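Local coordinates for exopolysaccharide biosynthesis protein (PDB 6TGF) that probably modifies the exopolysaccharide of the bacterial biofilm, as a trimeric hydrolase built on a tailspike-like parallel beta-helix, at residues Y259-S262 / D266-I269; T308-D313 / Q345-N350; T371-L376 / C381-W386. One frame throughout, in Å; residues are numbered along the deposited sequence.

Overall arrangement
Following the chain from its N-terminal end, contact 1 comes first: it joins the last turns of helix 252-265 to the loop that leads to strand 271-272, at the start of the parallel beta-helix. Contact 2 then spans 31 residues, bringing strand 308-311 and the loop after it against Gln345 and the corner at Leu347. Contact 3 joins strand 373-378 to strand 380-389 across a short turn. The three follow in series, none nested or crossed. Contacts 2 and 3 have centres about 13 Å apart and meet through neighbouring strands 346-350 and 373-378, whereas the nearest atoms of contact 1 remain about 9 Å from contact 2.

Contact 1: Y259-S262 / D266-I269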
ATOM      1  N   TYR B 259      20.853  13.738  19.914  1.00 37.20           N
ATOM      2  CA  TYR B 259      19.465  13.655  20.434  1.00 38.05           C
ATOM      3  C   TYR B 259      19.147  14.916  21.242  1.00 38.71           C
ATOM      4  O   TYR B 259      18.171  15.611  20.911  1.00 38.87           O
ATOM      5  CB  TYR B 259      19.241  12.421  21.312  1.00 38.31           C
ATOM      6  CG  TYR B 259      17.813  12.297  21.781  1.00 38.70           C
ATOM      7  CD1 TYR B 259      16.788  12.181  20.858  1.00 38.75           C
ATOM      8  CD2 TYR B 259      17.474  12.340  23.124  1.00 39.12           C
ATOM      9  CE1 TYR B 259      15.465  12.088  21.253  1.00 39.03           C
ATOM     10  CE2 TYR B 259      16.153  12.242  23.538  1.00 39.37           C
ATOM     11  CZ  TYR B 259      15.146  12.114  22.597  1.00 39.34           C
ATOM     12  OH  TYR B 259      13.836  12.010  22.962  1.00 39.66           O
ATOM     13  N   GLN B 260      19.956  15.192  22.268  1.00 39.48           N
ATOM     14  CA  GLN B 260      19.741  16.320  23.213  1.00 40.26           C
ATOM     15  C   GLN B 260      19.784  17.643  22.438  1.00 40.30           C
ATOM     16  O   GLN B 260      18.993  18.541  22.779  1.00 40.48           O
ATOM     17  CB  GLN B 260      20.773  16.302  24.342  1.00 40.83           C
ATOM     18  CG  GLN B 260      20.277  16.983  25.611  1.00 41.57           C
ATOM     19  CD  GLN B 260      21.392  17.616  26.408  1.00 42.28           C
ATOM     20  OE1 GLN B 260      22.179  18.406  25.889  1.00 42.70           O
ATOM     21  NE2 GLN B 260      21.459  17.283  27.687  1.00 42.72           N
ATOM     22  N   TRP B 261      20.662  17.749  21.432  1.00 40.39           N
ATOM     23  CA  TRP B 261      20.743  18.917  20.511  1.00 40.61           C
ATOM     24  C   TRP B 261      19.394  19.111  19.808  1.00 41.18           C
ATOM     25  O   TRP B 261      18.852  20.230  19.878  1.00 41.72           O
ATOM     26  CB  TRP B 261      21.878  18.757  19.489  1.00 40.10           C
ATOM     27  CG  TRP B 261      21.800  19.747  18.368  1.00 39.80           C
ATOM     28  CD1 TRP B 261      22.215  21.047  18.390  1.00 39.85           C
ATOM     29  CD2 TRP B 261      21.242  19.529  17.059  1.00 39.55           C
ATOM     30  NE1 TRP B 261      21.963  21.648  17.186  1.00 39.84           N
ATOM     31  CE2 TRP B 261      21.368  20.743  16.349  1.00 39.62           C
ATOM     32  CE3 TRP B 261      20.653  18.433  16.418  1.00 39.48           C
ATOM     33  CZ2 TRP B 261      20.930  20.883  15.033  1.00 39.70           C
ATOM     34  CZ3 TRP B 261      20.221  18.573  15.117  1.00 39.51           C
ATOM     35  CH2 TRP B 261      20.358  19.783  14.436  1.00 39.59           C
ATOM     36  N   SER B 262      18.886  18.060  19.156  1.00 41.60           N
ATOM     37  CA  SER B 262      17.635  18.067  18.352  1.00 42.23           C
ATOM     38  C   SER B 262      16.433  18.417  19.237  1.00 43.13           C
ATOM     39  O   SER B 262      15.520  19.100  18.740  1.00 43.21           O
ATOM     40  CB  SER B 262      17.431  16.747  17.656  1.00 41.93           C
ATOM     41  OG  SER B 262      17.067  15.736  18.584  1.00 41.86           O
ATOM     42  N   ASP B 266      14.718  21.806  18.829  1.00 51.64           N
ATOM     43  CA  ASP B 266      13.420  21.428  18.203  1.00 52.16           C
ATOM     44  C   ASP B 266      13.636  21.196  16.701  1.00 51.91           C
ATOM     45  O   ASP B 266      12.906  21.802  15.890  1.00 52.42           O
ATOM     46  CB  ASP B 266      12.341  22.482  18.483  1.00 52.95           C
ATOM     47  CG  ASP B 266      10.939  22.079  18.046  1.00 53.41           C
ATOM     48  OD1 ASP B 266      10.696  20.864  17.873  1.00 53.14           O
ATOM     49  OD2 ASP B 266      10.099  22.986  17.879  1.00 54.03           O
ATOM     50  N   GLN B 267      14.617  20.358  16.353  1.00 51.44           N
ATOM     51  CA  GLN B 267      14.907  19.924  14.959  1.00 51.18           C
ATOM     52  C   GLN B 267      14.421  18.486  14.788  1.00 50.65           C
ATOM     53  O   GLN B 267      14.929  17.581  15.444  1.00 50.44           O
ATOM     54  CB  GLN B 267      16.400  20.061  14.651  1.00 51.22           C
ATOM     55  CG  GLN B 267      16.781  21.422  14.083  1.00 51.54           C
ATOM     56  CD  GLN B 267      16.254  21.644  12.685  1.00 51.88           C
ATOM     57  OE1 GLN B 267      15.767  20.728  12.026  1.00 52.01           O
ATOM     58  NE2 GLN B 267      16.353  22.877  12.217  1.00 52.17           N
ATOM     59  N   PRO B 268      13.420  18.234  13.912  1.00 50.22           N
ATOM     60  CA  PRO B 268      12.805  16.908  13.803  1.00 49.58           C
ATOM     61  C   PRO B 268      13.719  15.767  13.319  1.00 48.52           C
ATOM     62  O   PRO B 268      13.355  14.625  13.561  1.00 48.35           O
ATOM     63  CB  PRO B 268      11.660  17.108  12.795  1.00 49.95           C
ATOM     64  CG  PRO B 268      12.033  18.356  12.023  1.00 50.45           C
ATOM     65  CD  PRO B 268      12.806  19.213  13.003  1.00 50.62           C
ATOM     66  N   ILE B 269      14.850  16.069  12.663  1.00 47.38           N
ATOM     67  CA  ILE B 269      15.788  15.034  12.121  1.00 46.37           C
ATOM     68  C   ILE B 269      16.233  14.118  13.267  1.00 45.48           C
ATOM     69  O   ILE B 269      16.450  12.916  13.013  1.00 45.30           O
ATOM     70  CB  ILE B 269      17.002  15.642  11.384  1.00 46.25           C
ATOM     71  CG1 ILE B 269      17.720  14.563  10.562  1.00 46.24           C
ATOM     72  CG2 ILE B 269      17.933  16.364  12.350  1.00 46.18           C
ATOM     73  CD1 ILE B 269      19.064  14.963  10.001  1.00 46.45           C
TER
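Ser262 and Gln267 are joined by the backbone bond that ends helix 252-265. Gln267 N donates to Ser262 O at 2.8 Å, with an N-H...O angle of 154°. Asp266, with phi of 52°, is the C-prime residue of a Schellman motif, and its positive phi turns the chain back so that Gln267 N can reach a carbonyl of the last helical turn. A second polar bond stays within the helix: Ser262 OG donates to Tyr259 O at 2.6 Å, which ties the serine hydroxyl to the turn before it.

The apolar part is carried by Trp261. Its CG lies anti to the backbone N (chi1 167°), which swings the six-membered ring toward segment 266-269. CH2 of Trp261 meets CG of Gln267 at 4.0 Å, and CB of Gln267 packs beside the same end of the indole. The two side chains run alongside each other in the same direction, the indole and amide planes almost parallel. Ile269 closes the other end of the contact, its CG2 at the ring edge, 4.2 Å from Trp261 CZ3. Beside the bonded turn, CB of Ser262 rests on the carbonyl O of Gln267.

Around this turn Trp261 also meets the ring of Phe241, and Tyr259 packs against Phe285 and against Phe293 of strand 290-296. Ile269 O accepts from Arg294 in that strand, and Pro268 packs on Phe302 of the second subunit, so the helix end and the loop after it lie against strand 290-296 and a neighbouring subunit.

Contact 2: T308-D313 / Q345-N350; sequences TTIVSD and QGLLRN
Ile310 and Leu347 meet inside the parallel beta-helix, where strand 308-311 on one face looks across to the corner that leads into strand 346-350 on another. Within strand 308-311, Ile310 points at the opposite segment, and its CD1 lies 4.3 Å from Leu347 CD1. Leu347 reaches it with the end of its side chain, from the residue at which the chain turns the corner. Phe320 and Phe334 touch both of these residues, making an apolar cluster.

Where the strand gives way to a loop, Ser312 turns its side chain toward Gln345. The glutamine arrives fully stretched, CG anti to the backbone N (chi1 -176°) and the chain extended beyond, which carries its amide all the way to the serine. Ser312 OG accepts a weak bond from Gln345 NE2 at 3.0 Å, bent to 128° at the hydrogen. The serine's stronger bond goes elsewhere, from OG to Val280 O one turn back, so the hydroxyl links two other parts of the coil. The amide is steadied at both ends by further weak bonds, OE1 with Gly314 N and NE2 with Ser316 OG.

Asp313 follows; it starts out away from the glutamine, but its carboxylate comes back toward it. The two side chains cross at about a right angle, although the carboxylate and amide planes differ by only 21°. At 4.0 Å, Asp313 OD1 and Gln345 NE2 do not bond directly. A water fills the role, donating to Asp313 OD1 at 2.6 Å and accepting weakly from Gln345 NE2 at 3.1 Å.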
ATOM      1  N   THR B 308      23.198   1.074   6.952  1.00 38.60           N
ATOM      2  CA  THR B 308      23.592   1.313   8.367  1.00 37.72           C
ATOM      3  C   THR B 308      23.281   0.066   9.202  1.00 37.02           C
ATOM      4  O   THR B 308      22.109  -0.364   9.205  1.00 36.49           O
ATOM      5  CB  THR B 308      22.890   2.550   8.942  1.00 37.40           C
ATOM      6  OG1 THR B 308      23.247   3.671   8.133  1.00 37.36           O
ATOM      7  CG2 THR B 308      23.258   2.825  10.384  1.00 37.29           C
ATOM      8  N   THR B 309      24.295  -0.477   9.884  1.00 36.57           N
ATOM      9  CA  THR B 309      24.172  -1.609  10.842  1.00 36.35           C
ATOM     10  C   THR B 309      24.499  -1.112  12.254  1.00 36.10           C
ATOM     11  O   THR B 309      25.581  -0.522  12.436  1.00 36.07           O
ATOM     12  CB  THR B 309      25.074  -2.784  10.442  1.00 36.43           C
ATOM     13  OG1 THR B 309      24.663  -3.234   9.151  1.00 36.28           O
ATOM     14  CG2 THR B 309      25.014  -3.937  11.421  1.00 36.53           C
ATOM     15  N   ILE B 310      23.588  -1.332  13.206  1.00 35.92           N
ATOM     16  CA  ILE B 310      23.833  -1.131  14.665  1.00 36.11           C
ATOM     17  C   ILE B 310      24.282  -2.472  15.249  1.00 36.48           C
ATOM     18  O   ILE B 310      23.729  -3.513  14.845  1.00 36.61           O
ATOM     19  CB  ILE B 310      22.593  -0.562  15.388  1.00 35.90           C
ATOM     20  CG1 ILE B 310      22.407   0.927  15.083  1.00 35.66           C
ATOM     21  CG2 ILE B 310      22.669  -0.818  16.889  1.00 35.98           C
ATOM     22  CD1 ILE B 310      21.047   1.472  15.457  1.00 35.54           C
ATOM     23  N   VAL B 311      25.261  -2.429  16.153  1.00 36.69           N
ATOM     24  CA  VAL B 311      25.812  -3.614  16.871  1.00 37.19           C
ATOM     25  C   VAL B 311      26.171  -3.150  18.288  1.00 37.39           C
ATOM     26  O   VAL B 311      26.622  -2.000  18.428  1.00 37.25           O
ATOM     27  CB  VAL B 311      26.999  -4.216  16.092  1.00 37.45           C
ATOM     28  CG1 VAL B 311      28.304  -3.477  16.328  1.00 37.55           C
ATOM     29  CG2 VAL B 311      27.175  -5.692  16.378  1.00 37.99           C
ATOM     30  N   SER B 312      25.922  -3.983  19.301  1.00 37.81           N
ATOM     31  CA  SER B 312      26.005  -3.600  20.736  1.00 38.10           C
ATOM     32  C   SER B 312      26.687  -4.707  21.552  1.00 38.79           C
ATOM     33  O   SER B 312      27.254  -5.634  20.937  1.00 39.02           O
ATOM     34  CB  SER B 312      24.636  -3.268  21.268  1.00 37.85           C
ATOM     35  OG  SER B 312      24.712  -2.742  22.587  1.00 37.75           O
ATOM     36  N   ASP B 313      26.643  -4.590  22.883  1.00 39.25           N
ATOM     37  CA  ASP B 313      27.390  -5.445  23.846  1.00 39.97           C
ATOM     38  C   ASP B 313      26.442  -6.420  24.557  1.00 40.46           C
ATOM     39  O   ASP B 313      26.953  -7.358  25.198  1.00 41.12           O
ATOM     40  CB  ASP B 313      28.163  -4.587  24.853  1.00 40.06           C
ATOM     41  CG  ASP B 313      27.318  -3.567  25.601  1.00 39.77           C
ATOM     42  OD1 ASP B 313      26.093  -3.533  25.373  1.00 39.47           O
ATOM     43  OD2 ASP B 313      27.894  -2.816  26.410  1.00 39.81           O
ATOM     44  N   GLN B 345      19.079  -8.355  24.615  1.00 41.20           N
ATOM     45  CA  GLN B 345      19.082  -6.932  24.183  1.00 40.26           C
ATOM     46  C   GLN B 345      18.203  -6.780  22.938  1.00 39.42           C
ATOM     47  O   GLN B 345      18.499  -7.444  21.925  1.00 39.51           O
ATOM     48  CB  GLN B 345      20.508  -6.456  23.904  1.00 40.28           C
ATOM     49  CG  GLN B 345      20.598  -4.977  23.553  1.00 39.91           C
ATOM     50  CD  GLN B 345      22.017  -4.470  23.588  1.00 39.88           C
ATOM     51  OE1 GLN B 345      22.925  -5.083  23.035  1.00 40.10           O
ATOM     52  NE2 GLN B 345      22.220  -3.335  24.237  1.00 39.71           N
ATOM     53  N   GLY B 346      17.162  -5.946  23.027  1.00 38.58           N
ATOM     54  CA  GLY B 346      16.330  -5.517  21.885  1.00 37.81           C
ATOM     55  C   GLY B 346      16.905  -4.271  21.233  1.00 37.23           C
ATOM     56  O   GLY B 346      17.969  -3.812  21.696  1.00 37.42           O
ATOM     57  N   LEU B 347      16.236  -3.733  20.209  1.00 36.42           N
ATOM     58  CA  LEU B 347      16.672  -2.498  19.498  1.00 35.97           C
ATOM     59  C   LEU B 347      16.082  -1.267  20.194  1.00 35.74           C
ATOM     60  O   LEU B 347      16.867  -0.371  20.563  1.00 35.71           O
ATOM     61  CB  LEU B 347      16.253  -2.560  18.024  1.00 35.71           C
ATOM     62  CG  LEU B 347      16.518  -1.291  17.210  1.00 35.43           C
ATOM     63  CD1 LEU B 347      17.972  -0.856  17.319  1.00 35.51           C
ATOM     64  CD2 LEU B 347      16.133  -1.488  15.752  1.00 35.29           C
ATOM     65  N   LEU B 348      14.756  -1.214  20.351  1.00 35.59           N
ATOM     66  CA  LEU B 348      14.046  -0.051  20.949  1.00 35.56           C
ATOM     67  C   LEU B 348      12.866  -0.521  21.806  1.00 35.88           C
ATOM     68  O   LEU B 348      12.154  -1.453  21.384  1.00 35.79           O
ATOM     69  CB  LEU B 348      13.569   0.886  19.834  1.00 35.15           C
ATOM     70  CG  LEU B 348      12.873   2.163  20.311  1.00 35.11           C
ATOM     71  CD1 LEU B 348      13.343   3.378  19.524  1.00 34.90           C
ATOM     72  CD2 LEU B 348      11.358   2.029  20.244  1.00 35.09           C
ATOM     73  N   ARG B 349      12.685   0.119  22.965  1.00 36.36           N
ATOM     74  CA  ARG B 349      11.441   0.073  23.777  1.00 36.87           C
ATOM     75  C   ARG B 349      10.944   1.504  23.997  1.00 36.97           C
ATOM     76  O   ARG B 349      11.758   2.351  24.414  1.00 37.15           O
ATOM     77  CB  ARG B 349      11.670  -0.605  25.132  1.00 37.37           C
ATOM     78  CG  ARG B 349      10.505  -0.427  26.096  1.00 37.75           C
ATOM     79  CD  ARG B 349      10.520  -1.394  27.261  1.00 38.21           C
ATOM     80  NE  ARG B 349      11.695  -1.235  28.107  1.00 38.58           N
ATOM     81  CZ  ARG B 349      11.999  -2.022  29.135  1.00 39.02           C
ATOM     82  NH1 ARG B 349      11.217  -3.044  29.450  1.00 39.27           N
ATOM     83  NH2 ARG B 349      13.094  -1.794  29.838  1.00 39.23           N
ATOM     84  N   ASN B 350       9.658   1.750  23.731  1.00 37.12           N
ATOM     85  CA  ASN B 350       8.960   3.026  24.035  1.00 37.44           C
ATOM     86  C   ASN B 350       8.061   2.791  25.255  1.00 38.07           C
ATOM     87  O   ASN B 350       7.207   1.887  25.184  1.00 38.16           O
ATOM     88  CB  ASN B 350       8.177   3.535  22.822  1.00 37.25           C
ATOM     89  CG  ASN B 350       7.716   4.973  22.959  1.00 37.31           C
ATOM     90  OD1 ASN B 350       8.097   5.673  23.896  1.00 37.38           O
ATOM     91  ND2 ASN B 350       6.896   5.423  22.025  1.00 37.36           N
TER
HETATM   92  O   HOH W   1      24.145  -2.090  26.286  1.00 33.28           O

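Contact 3: T371-L376 / C381-W386; sequences TALSLL and CKIDQW
Two successive strands of the parallel beta-helix, 373-378 and 380-389, face one another across the interior of the coil, and two pairs of apolar side chains meet between them. Leu373 points inward and its CD1 meets CD1 of Ile383 at 4.2 Å, methyl against methyl. Along the strands, toward the turn that connects them, Leu375 meets Cys381, its CD1 lying 3.5 Å from the sulfur SG. With SG anti to the backbone N (chi1 -180°), the sulfur is carried across to the leucine methyl. The backbones are closer here, with CA atoms of Leu375 and Cys381 8.9 Å apart against 10.4 Å for Leu373 and Ile383.

The packing continues into neighbouring turns: Ile396 touches both Leu373 and Ile383, Phe358 lies against Leu375, and Ile414 against Cys381. Between the inward residues, Ser374 bonds through OG to Gln397 OE1.

No hydrogen bond crosses between the two segments. Across the interior the contact is apolar, while backbone bonds such as those of Leu373 with Val395 and Ser374 with Leu348 run to adjacent turns, so the contact depends on burial and shape and not on directional bonds.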
ATOM      1  N   THR B 371      13.669  -8.565  23.049  1.00 33.19           N
ATOM      2  CA  THR B 371      12.471  -8.115  22.289  1.00 32.63           C
ATOM      3  C   THR B 371      12.909  -7.018  21.310  1.00 32.11           C
ATOM      4  O   THR B 371      13.271  -5.932  21.788  1.00 32.16           O
ATOM      5  CB  THR B 371      11.356  -7.638  23.229  1.00 32.59           C
ATOM      6  OG1 THR B 371      11.001  -8.718  24.094  1.00 32.85           O
ATOM      7  CG2 THR B 371      10.123  -7.163  22.492  1.00 32.25           C
ATOM      8  N   ALA B 372      12.880  -7.291  20.002  1.00 31.64           N
ATOM      9  CA  ALA B 372      13.369  -6.379  18.939  1.00 31.18           C
ATOM     10  C   ALA B 372      12.681  -5.012  19.061  1.00 30.77           C
ATOM     11  O   ALA B 372      13.397  -3.998  19.134  1.00 30.67           O
ATOM     12  CB  ALA B 372      13.149  -6.993  17.576  1.00 31.02           C
ATOM     13  N   LEU B 373      11.345  -4.993  19.087  1.00 30.59           N
ATOM     14  CA  LEU B 373      10.518  -3.768  19.259  1.00 30.32           C
ATOM     15  C   LEU B 373       9.481  -4.009  20.360  1.00 30.41           C
ATOM     16  O   LEU B 373       8.770  -5.029  20.286  1.00 30.41           O
ATOM     17  CB  LEU B 373       9.834  -3.420  17.932  1.00 30.11           C
ATOM     18  CG  LEU B 373      10.743  -2.866  16.836  1.00 30.01           C
ATOM     19  CD1 LEU B 373       9.997  -2.775  15.512  1.00 29.81           C
ATOM     20  CD2 LEU B 373      11.305  -1.504  17.222  1.00 29.97           C
ATOM     21  N   SER B 374       9.406  -3.096  21.334  1.00 30.52           N
ATOM     22  CA  SER B 374       8.452  -3.123  22.475  1.00 30.77           C
ATOM     23  C   SER B 374       7.679  -1.799  22.526  1.00 30.68           C
ATOM     24  O   SER B 374       8.319  -0.758  22.772  1.00 30.83           O
ATOM     25  CB  SER B 374       9.173  -3.391  23.770  1.00 31.10           C
ATOM     26  OG  SER B 374       8.262  -3.426  24.859  1.00 31.38           O
ATOM     27  N   LEU B 375       6.362  -1.846  22.295  1.00 30.53           N
ATOM     28  CA  LEU B 375       5.463  -0.660  22.250  1.00 30.46           C
ATOM     29  C   LEU B 375       4.413  -0.766  23.364  1.00 30.82           C
ATOM     30  O   LEU B 375       4.107  -1.897  23.786  1.00 30.98           O
ATOM     31  CB  LEU B 375       4.803  -0.583  20.869  1.00 30.10           C
ATOM     32  CG  LEU B 375       5.756  -0.628  19.673  1.00 29.77           C
ATOM     33  CD1 LEU B 375       4.983  -0.577  18.366  1.00 29.60           C
ATOM     34  CD2 LEU B 375       6.773   0.502  19.731  1.00 29.73           C
ATOM     35  N   LEU B 376       3.883   0.376  23.812  1.00 31.08           N
ATOM     36  CA  LEU B 376       2.909   0.470  24.934  1.00 31.48           C
ATOM     37  C   LEU B 376       1.761   1.412  24.549  1.00 31.51           C
ATOM     38  O   LEU B 376       2.043   2.499  24.015  1.00 31.48           O
ATOM     39  CB  LEU B 376       3.646   0.973  26.180  1.00 31.74           C
ATOM     40  CG  LEU B 376       2.836   0.971  27.475  1.00 32.22           C
ATOM     41  CD1 LEU B 376       2.421  -0.439  27.867  1.00 32.36           C
ATOM     42  CD2 LEU B 376       3.627   1.624  28.599  1.00 32.55           C
ATOM     43  N   CYS B 381       0.337   2.014  14.649  1.00 30.10           N
ATOM     44  CA  CYS B 381       1.652   1.356  14.421  1.00 29.79           C
ATOM     45  C   CYS B 381       1.733   0.847  12.979  1.00 29.49           C
ATOM     46  O   CYS B 381       0.973  -0.081  12.639  1.00 29.76           O
ATOM     47  CB  CYS B 381       1.864   0.207  15.398  1.00 29.85           C
ATOM     48  SG  CYS B 381       3.450  -0.646  15.205  1.00 29.91           S
ATOM     49  N   LYS B 382       2.610   1.447  12.171  1.00 29.05           N
ATOM     50  CA  LYS B 382       2.914   1.018  10.780  1.00 28.78           C
ATOM     51  C   LYS B 382       4.351   0.497  10.740  1.00 28.47           C
ATOM     52  O   LYS B 382       5.275   1.302  10.955  1.00 28.35           O
ATOM     53  CB  LYS B 382       2.699   2.174   9.797  1.00 28.99           C
ATOM     54  CG  LYS B 382       1.305   2.238   9.188  1.00 29.23           C
ATOM     55  CD  LYS B 382       0.722   3.631   9.117  1.00 29.52           C
ATOM     56  CE  LYS B 382      -0.764   3.621   8.833  1.00 29.75           C
ATOM     57  NZ  LYS B 382      -1.408   4.898   9.221  1.00 30.07           N
ATOM     58  N   ILE B 383       4.518  -0.806  10.503  1.00 28.22           N
ATOM     59  CA  ILE B 383       5.843  -1.465  10.310  1.00 28.04           C
ATOM     60  C   ILE B 383       5.833  -2.134   8.931  1.00 28.06           C
ATOM     61  O   ILE B 383       5.216  -3.203   8.797  1.00 27.94           O
ATOM     62  CB  ILE B 383       6.156  -2.448  11.457  1.00 27.93           C
ATOM     63  CG1 ILE B 383       5.683  -1.906  12.811  1.00 27.85           C
ATOM     64  CG2 ILE B 383       7.642  -2.784  11.466  1.00 28.02           C
ATOM     65  CD1 ILE B 383       6.038  -2.775  13.998  1.00 27.94           C
ATOM     66  N   ASP B 384       6.468  -1.490   7.947  1.00 28.31           N
ATOM     67  CA  ASP B 384       6.542  -1.940   6.531  1.00 28.66           C
ATOM     68  C   ASP B 384       7.978  -2.382   6.223  1.00 29.14           C
ATOM     69  O   ASP B 384       8.909  -1.821   6.832  1.00 29.17           O
ATOM     70  CB  ASP B 384       6.093  -0.829   5.579  1.00 28.64           C
ATOM     71  CG  ASP B 384       6.032  -1.257   4.121  1.00 28.80           C
ATOM     72  OD1 ASP B 384       5.330  -2.245   3.827  1.00 28.76           O
ATOM     73  OD2 ASP B 384       6.696  -0.603   3.292  1.00 28.99           O
ATOM     74  N   GLN B 385       8.137  -3.350   5.313  1.00 29.64           N
ATOM     75  CA  GLN B 385       9.453  -3.856   4.833  1.00 30.18           C
ATOM     76  C   GLN B 385      10.378  -4.117   6.027  1.00 30.20           C
ATOM     77  O   GLN B 385      11.394  -3.412   6.147  1.00 30.17           O
ATOM     78  CB  GLN B 385      10.091  -2.855   3.869  1.00 30.65           C
ATOM     79  CG  GLN B 385       9.494  -2.882   2.472  1.00 31.14           C
ATOM     80  CD  GLN B 385      10.399  -2.190   1.484  1.00 31.75           C
ATOM     81  OE1 GLN B 385      11.062  -2.829   0.669  1.00 32.46           O
ATOM     82  NE2 GLN B 385      10.453  -0.870   1.568  1.00 31.82           N
ATOM     83  N   TRP B 386      10.032  -5.083   6.881  1.00 30.37           N
ATOM     84  CA  TRP B 386      10.885  -5.513   8.022  1.00 30.55           C
ATOM     85  C   TRP B 386      11.178  -7.011   7.908  1.00 31.32           C
ATOM     86  O   TRP B 386      10.288  -7.764   7.471  1.00 31.20           O
ATOM     87  CB  TRP B 386      10.260  -5.149   9.374  1.00 30.08           C
ATOM     88  CG  TRP B 386       8.899  -5.718   9.627  1.00 29.69           C
ATOM     89  CD1 TRP B 386       7.705  -5.205   9.214  1.00 29.43           C
ATOM     90  CD2 TRP B 386       8.585  -6.898  10.389  1.00 29.64           C
ATOM     91  NE1 TRP B 386       6.671  -5.982   9.660  1.00 29.38           N
ATOM     92  CE2 TRP B 386       7.179  -7.029  10.382  1.00 29.50           C
ATOM     93  CE3 TRP B 386       9.347  -7.854  11.068  1.00 29.78           C
ATOM     94  CZ2 TRP B 386       6.526  -8.083  11.019  1.00 29.52           C
ATOM     95  CZ3 TRP B 386       8.700  -8.893  11.702  1.00 29.89           C
ATOM     96  CH2 TRP B 386       7.309  -9.004  11.677  1.00 29.72           C
TER